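Local coordinates for hypothetical protein PH0435 (Pyrococcus horikoshii, PDB 2YV4), which is of unknown function in itself but forms the C-terminal domain of a Sua5-family protein, which probably makes threonylcarbamoyl-AMP for tRNA modification, at residues P2-I7 against Y67-G72; E22-L27 against Y42-F47. One frame throughout, in Å; residues are numbered along the deposited sequence.

How the contacts relate
Contact 1 joins the loop ahead of strand 5-11 to the end of helix 54-70. Contact 2 sets helix 13-29 against the loop leading into strand 46-49. Both segments of contact 2 fall in the chain between the two segments of contact 1. Both contacts reach the same parallel sheet, with strand order 3-2-4-1-5, and their centres lie about 14 Å apart. They touch through strand 46-49. Tyr-67 OH and Glu-46 OE1 are 3.2 Å apart in a probable hydrogen bond, and Met-68 SE packs 3.8 Å from Glu-46 CB. Contact 1 is mainly polar and contact 2 apolar. No ligand marks an active site in either.

Contact 1: P2-I7 against Y67-G72; sequences PNAEVI and YMDKAG
Asp-69, in the last turn of helix 54-70, points its carboxylate at the backbone of Pro-2, Asn-3 and Ala-4. Two hydrogen bonds form. Asn-3 N donates a hydrogen bond to Asp-69 OD2 at 2.8 Å. The N-H meets this oxygen on its syn side but lies 33° out of the carboxylate plane. Ala-4 N bonds Asp-69 OD1 at 3.1 Å, and this oxygen accepts through its syn lone pair. This bond is the more bent of the two. The torsion of Asp-69 sets up this reach: CG stands anti to its own carbonyl carbon (chi1 -77°), and the carboxylate leaves the helix toward the loop.

The tight part of the contact surrounds these oxygens. Pro-2 CA comes within 3.0 Å of Asp-69 OD2, and Asn-3 CB within 3.3 Å of Asp-69 OD1. The Ala-4 methyl is buried beside the same carboxylate and also touches Val-76 of the central strand. The outer side is looser. There the side chain of Asn-3 runs across that of Asp-69 at a slant, with the two flat groups 40° apart, and Asn-3 ND2 is 3.5 Å from Asp-69 CG. A water donates to Asp-69 O at 2.6 Å and accepts only a weak bond from Asn-3 ND2. Beyond Asp-69 the helix closes in a Schellman motif at Gly-72, whose phi is positive.

Strand 5-11 starts just after this loop and pairs with strand 75-81. The contact therefore ties the entry of an inner strand to the end of a neighbouring helix. Two consecutive backbone N-H groups share one carboxylate. Both its oxygens are used, which should limit its rotation and would favour the ionised form of Asp-69.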
# COMPACT_ATOMS: atom_id res chain seq x y z
N PRO A 2 3.34 -3.97 11.85
CA PRO A 2 4.48 -3.54 11.04
C PRO A 2 5.22 -2.35 11.66
O PRO A 2 4.62 -1.52 12.34
CB PRO A 2 3.84 -3.20 9.70
CG PRO A 2 2.48 -2.73 10.08
CD PRO A 2 2.07 -3.72 11.14
N ASN A 3 6.53 -2.29 11.44
CA ASN A 3 7.35 -1.20 11.97
C ASN A 3 7.14 0.08 11.17
O ASN A 3 7.22 1.18 11.71
CB ASN A 3 8.84 -1.56 11.94
CG ASN A 3 9.16 -2.82 12.72
OD1 ASN A 3 8.74 -2.98 13.87
ND2 ASN A 3 9.92 -3.72 12.10
N ALA A 4 6.87 -0.07 9.87
CA ALA A 4 6.67 1.09 9.01
C ALA A 4 5.29 1.71 9.17
O ALA A 4 4.34 1.04 9.59
CB ALA A 4 6.88 0.69 7.55
N GLU A 5 5.18 2.99 8.85
CA GLU A 5 3.90 3.68 8.92
C GLU A 5 3.10 3.10 7.76
O GLU A 5 3.64 2.88 6.68
CB GLU A 5 4.08 5.18 8.71
CG GLU A 5 2.79 5.99 8.87
CD GLU A 5 2.88 7.38 8.26
OE1 GLU A 5 3.98 7.98 8.29
OE2 GLU A 5 1.85 7.88 7.76
N VAL A 6 1.81 2.85 7.98
CA VAL A 6 0.99 2.30 6.91
C VAL A 6 -0.02 3.34 6.43
O VAL A 6 -0.71 3.98 7.23
CB VAL A 6 0.27 1.02 7.39
CG1 VAL A 6 -0.69 0.51 6.32
CG2 VAL A 6 1.31 -0.04 7.73
N ILE A 7 -0.08 3.51 5.11
CA ILE A 7 -1.00 4.46 4.50
C ILE A 7 -1.81 3.73 3.43
O ILE A 7 -1.25 3.19 2.48
CB ILE A 7 -0.27 5.62 3.79
CG1 ILE A 7 0.60 6.38 4.79
CG2 ILE A 7 -1.30 6.54 3.13
CD1 ILE A 7 1.37 7.52 4.17
N TYR A 67 7.68 -8.35 4.52
CA TYR A 67 8.70 -8.10 3.51
C TYR A 67 9.17 -6.65 3.63
O TYR A 67 10.37 -6.37 3.61
CB TYR A 67 8.13 -8.32 2.10
CG TYR A 67 9.10 -7.98 1.00
CD1 TYR A 67 10.07 -8.89 0.60
CD2 TYR A 67 9.09 -6.72 0.40
CE1 TYR A 67 11.02 -8.56 -0.35
CE2 TYR A 67 10.03 -6.37 -0.55
CZ TYR A 67 11.00 -7.29 -0.92
OH TYR A 67 11.97 -6.93 -1.84
N MSE A 68 8.21 -5.74 3.78
CA MSE A 68 8.52 -4.32 3.90
C MSE A 68 9.38 -4.01 5.12
O MSE A 68 10.33 -3.23 5.03
CB MSE A 68 7.23 -3.51 3.95
CG MSE A 68 6.45 -3.51 2.65
SE MSE A 68 7.50 -2.85 1.16
CE MSE A 68 6.51 -3.66 -0.31
N ASP A 69 9.05 -4.59 6.26
CA ASP A 69 9.84 -4.33 7.46
C ASP A 69 11.24 -4.93 7.33
O ASP A 69 12.21 -4.31 7.75
CB ASP A 69 9.13 -4.87 8.70
CG ASP A 69 8.00 -3.97 9.16
OD1 ASP A 69 8.08 -2.74 8.93
OD2 ASP A 69 7.03 -4.47 9.76
N LYS A 70 11.33 -6.12 6.74
CA LYS A 70 12.63 -6.75 6.55
C LYS A 70 13.48 -5.85 5.66
O LYS A 70 14.71 -5.82 5.77
CB LYS A 70 12.45 -8.13 5.90
CG LYS A 70 13.75 -8.88 5.66
CD LYS A 70 13.49 -10.22 4.99
CE LYS A 70 14.75 -11.06 4.88
NZ LYS A 70 15.80 -10.38 4.07
N ALA A 71 12.82 -5.11 4.77
CA ALA A 71 13.51 -4.20 3.86
C ALA A 71 13.81 -2.84 4.49
O ALA A 71 14.45 -1.99 3.88
CB ALA A 71 12.69 -4.02 2.59
N GLY A 72 13.33 -2.63 5.71
CA GLY A 72 13.57 -1.37 6.39
C GLY A 72 12.85 -0.14 5.85
O GLY A 72 13.28 0.99 6.06
O HOH W 1 11.98 -2.44 9.59

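Contact 2: E22-L27 against Y42-F47; sequences ELVKEL and YNADEF
Val-24 turns both methyl groups toward residues 42-44 through its first torsion. CG1 stands anti to the backbone N (chi1 166°), while CG2 lies beside that N and anti to the carbonyl carbon. CG1 lies on the loop backbone, 3.7 Å from Tyr-42 O and 3.8 Å from both Asn-43 O and Ala-44 CA. CG2 is near Tyr-42 O as well, at 4.1 Å, and also meets side chains: the Ala-44 methyl CB is 4.2 Å away and Tyr-42 CB 4.4 Å.

Tyr-42 and Asn-43 both have positive phi, 60° and 64°. With these angles the turn presents its carbonyls and Ala-44 to the valine. The Tyr-42 ring leads away from Val-24, and its side chain touches Ile-20 and Thr-21 one turn earlier on helix 13-29. Val-24 also touches Val-34 and Ile-77 of the sheet.

The contact thus fits one helix residue between the sheet and the loop that enters the edge strand 46-49. Between these two segments the contact is apolar and undirected. The polar ends near it are satisfied elsewhere, Tyr-42 OH by Glu-79 and Lys-17, and Asn-43 O by Lys-28.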
# COMPACT_ATOMS: atom_id res chain seq x y z
N GLU A 22 1.89 10.12 -6.86
CA GLU A 22 2.15 11.42 -6.24
C GLU A 22 2.79 11.27 -4.87
O GLU A 22 3.80 11.91 -4.58
CB GLU A 22 0.83 12.20 -6.11
CG GLU A 22 0.97 13.57 -5.45
CD GLU A 22 -0.38 14.15 -5.04
OE1 GLU A 22 -0.41 15.32 -4.60
OE2 GLU A 22 -1.40 13.44 -5.15
N LEU A 23 2.20 10.43 -4.02
CA LEU A 23 2.72 10.21 -2.67
C LEU A 23 4.14 9.64 -2.65
O LEU A 23 4.97 10.06 -1.84
CB LEU A 23 1.79 9.28 -1.89
CG LEU A 23 0.48 9.88 -1.36
CD1 LEU A 23 -0.37 8.78 -0.74
CD2 LEU A 23 0.79 10.96 -0.33
N VAL A 24 4.42 8.68 -3.52
CA VAL A 24 5.75 8.09 -3.59
C VAL A 24 6.79 9.19 -3.83
O VAL A 24 7.78 9.29 -3.10
CB VAL A 24 5.82 7.02 -4.70
CG1 VAL A 24 7.27 6.66 -5.00
CG2 VAL A 24 5.05 5.77 -4.26
N LYS A 25 6.56 10.02 -4.84
CA LYS A 25 7.49 11.10 -5.14
C LYS A 25 7.65 12.00 -3.92
O LYS A 25 8.76 12.37 -3.56
CB LYS A 25 6.99 11.92 -6.33
CG LYS A 25 7.09 11.21 -7.66
CD LYS A 25 6.39 12.00 -8.74
CE LYS A 25 6.39 11.26 -10.07
NZ LYS A 25 5.62 12.00 -11.09
N GLU A 26 6.53 12.35 -3.29
CA GLU A 26 6.55 13.21 -2.12
C GLU A 26 7.38 12.59 -0.99
O GLU A 26 8.22 13.26 -0.39
CB GLU A 26 5.13 13.48 -1.62
CG GLU A 26 4.40 14.57 -2.39
CD GLU A 26 2.91 14.60 -2.07
OE1 GLU A 26 2.54 14.24 -0.93
OE2 GLU A 26 2.11 15.00 -2.95
N LEU A 27 7.12 11.32 -0.70
CA LEU A 27 7.85 10.65 0.36
C LEU A 27 9.35 10.56 0.03
O LEU A 27 10.19 10.80 0.89
CB LEU A 27 7.26 9.25 0.59
CG LEU A 27 5.80 9.31 1.08
CD1 LEU A 27 5.22 7.91 1.18
CD2 LEU A 27 5.76 10.01 2.44
N TYR A 42 4.72 1.97 -9.01
CA TYR A 42 4.58 3.42 -9.03
C TYR A 42 5.96 3.99 -8.70
O TYR A 42 6.09 5.10 -8.18
CB TYR A 42 3.56 3.88 -8.00
CG TYR A 42 2.21 3.23 -8.18
CD1 TYR A 42 1.39 3.57 -9.25
CD2 TYR A 42 1.76 2.26 -7.28
CE1 TYR A 42 0.15 2.95 -9.44
CE2 TYR A 42 0.53 1.64 -7.45
CZ TYR A 42 -0.27 1.98 -8.53
OH TYR A 42 -1.47 1.34 -8.71
N ASN A 43 6.98 3.19 -9.01
CA ASN A 43 8.37 3.55 -8.78
C ASN A 43 8.79 3.73 -7.32
O ASN A 43 9.67 4.54 -7.02
CB ASN A 43 8.74 4.81 -9.56
CG ASN A 43 9.80 4.55 -10.58
OD1 ASN A 43 10.91 4.11 -10.25
ND2 ASN A 43 9.49 4.79 -11.85
N ALA A 44 8.15 3.00 -6.42
CA ALA A 44 8.51 3.09 -5.02
C ALA A 44 9.88 2.42 -4.89
O ALA A 44 10.40 1.89 -5.87
CB ALA A 44 7.49 2.36 -4.16
N ASP A 45 10.46 2.45 -3.69
CA ASP A 45 11.76 1.81 -3.46
C ASP A 45 11.60 0.30 -3.33
O ASP A 45 12.54 -0.46 -3.56
CB ASP A 45 12.41 2.34 -2.18
CG ASP A 45 12.72 3.82 -2.25
OD1 ASP A 45 13.45 4.23 -3.18
OD2 ASP A 45 12.23 4.56 -1.38
N GLU A 46 10.40 -0.12 -2.94
CA GLU A 46 10.12 -1.54 -2.74
C GLU A 46 8.71 -1.86 -3.22
O GLU A 46 7.81 -1.03 -3.10
CB GLU A 46 10.23 -1.90 -1.26
CG GLU A 46 11.59 -1.62 -0.62
CD GLU A 46 12.63 -2.67 -0.97
OE1 GLU A 46 12.24 -3.75 -1.48
OE2 GLU A 46 13.82 -2.43 -0.73
N PHE A 47 8.51 -3.06 -3.74
CA PHE A 47 7.19 -3.44 -4.21
C PHE A 47 6.85 -4.89 -3.88
O PHE A 47 7.71 -5.76 -3.90
CB PHE A 47 7.07 -3.22 -5.72
CG PHE A 47 5.80 -3.77 -6.32
CD1 PHE A 47 5.80 -4.95 -7.05
CD2 PHE A 47 4.58 -3.13 -6.09
CE1 PHE A 47 4.62 -5.50 -7.54
CE2 PHE A 47 3.39 -3.67 -6.57
CZ PHE A 47 3.41 -4.85 -7.30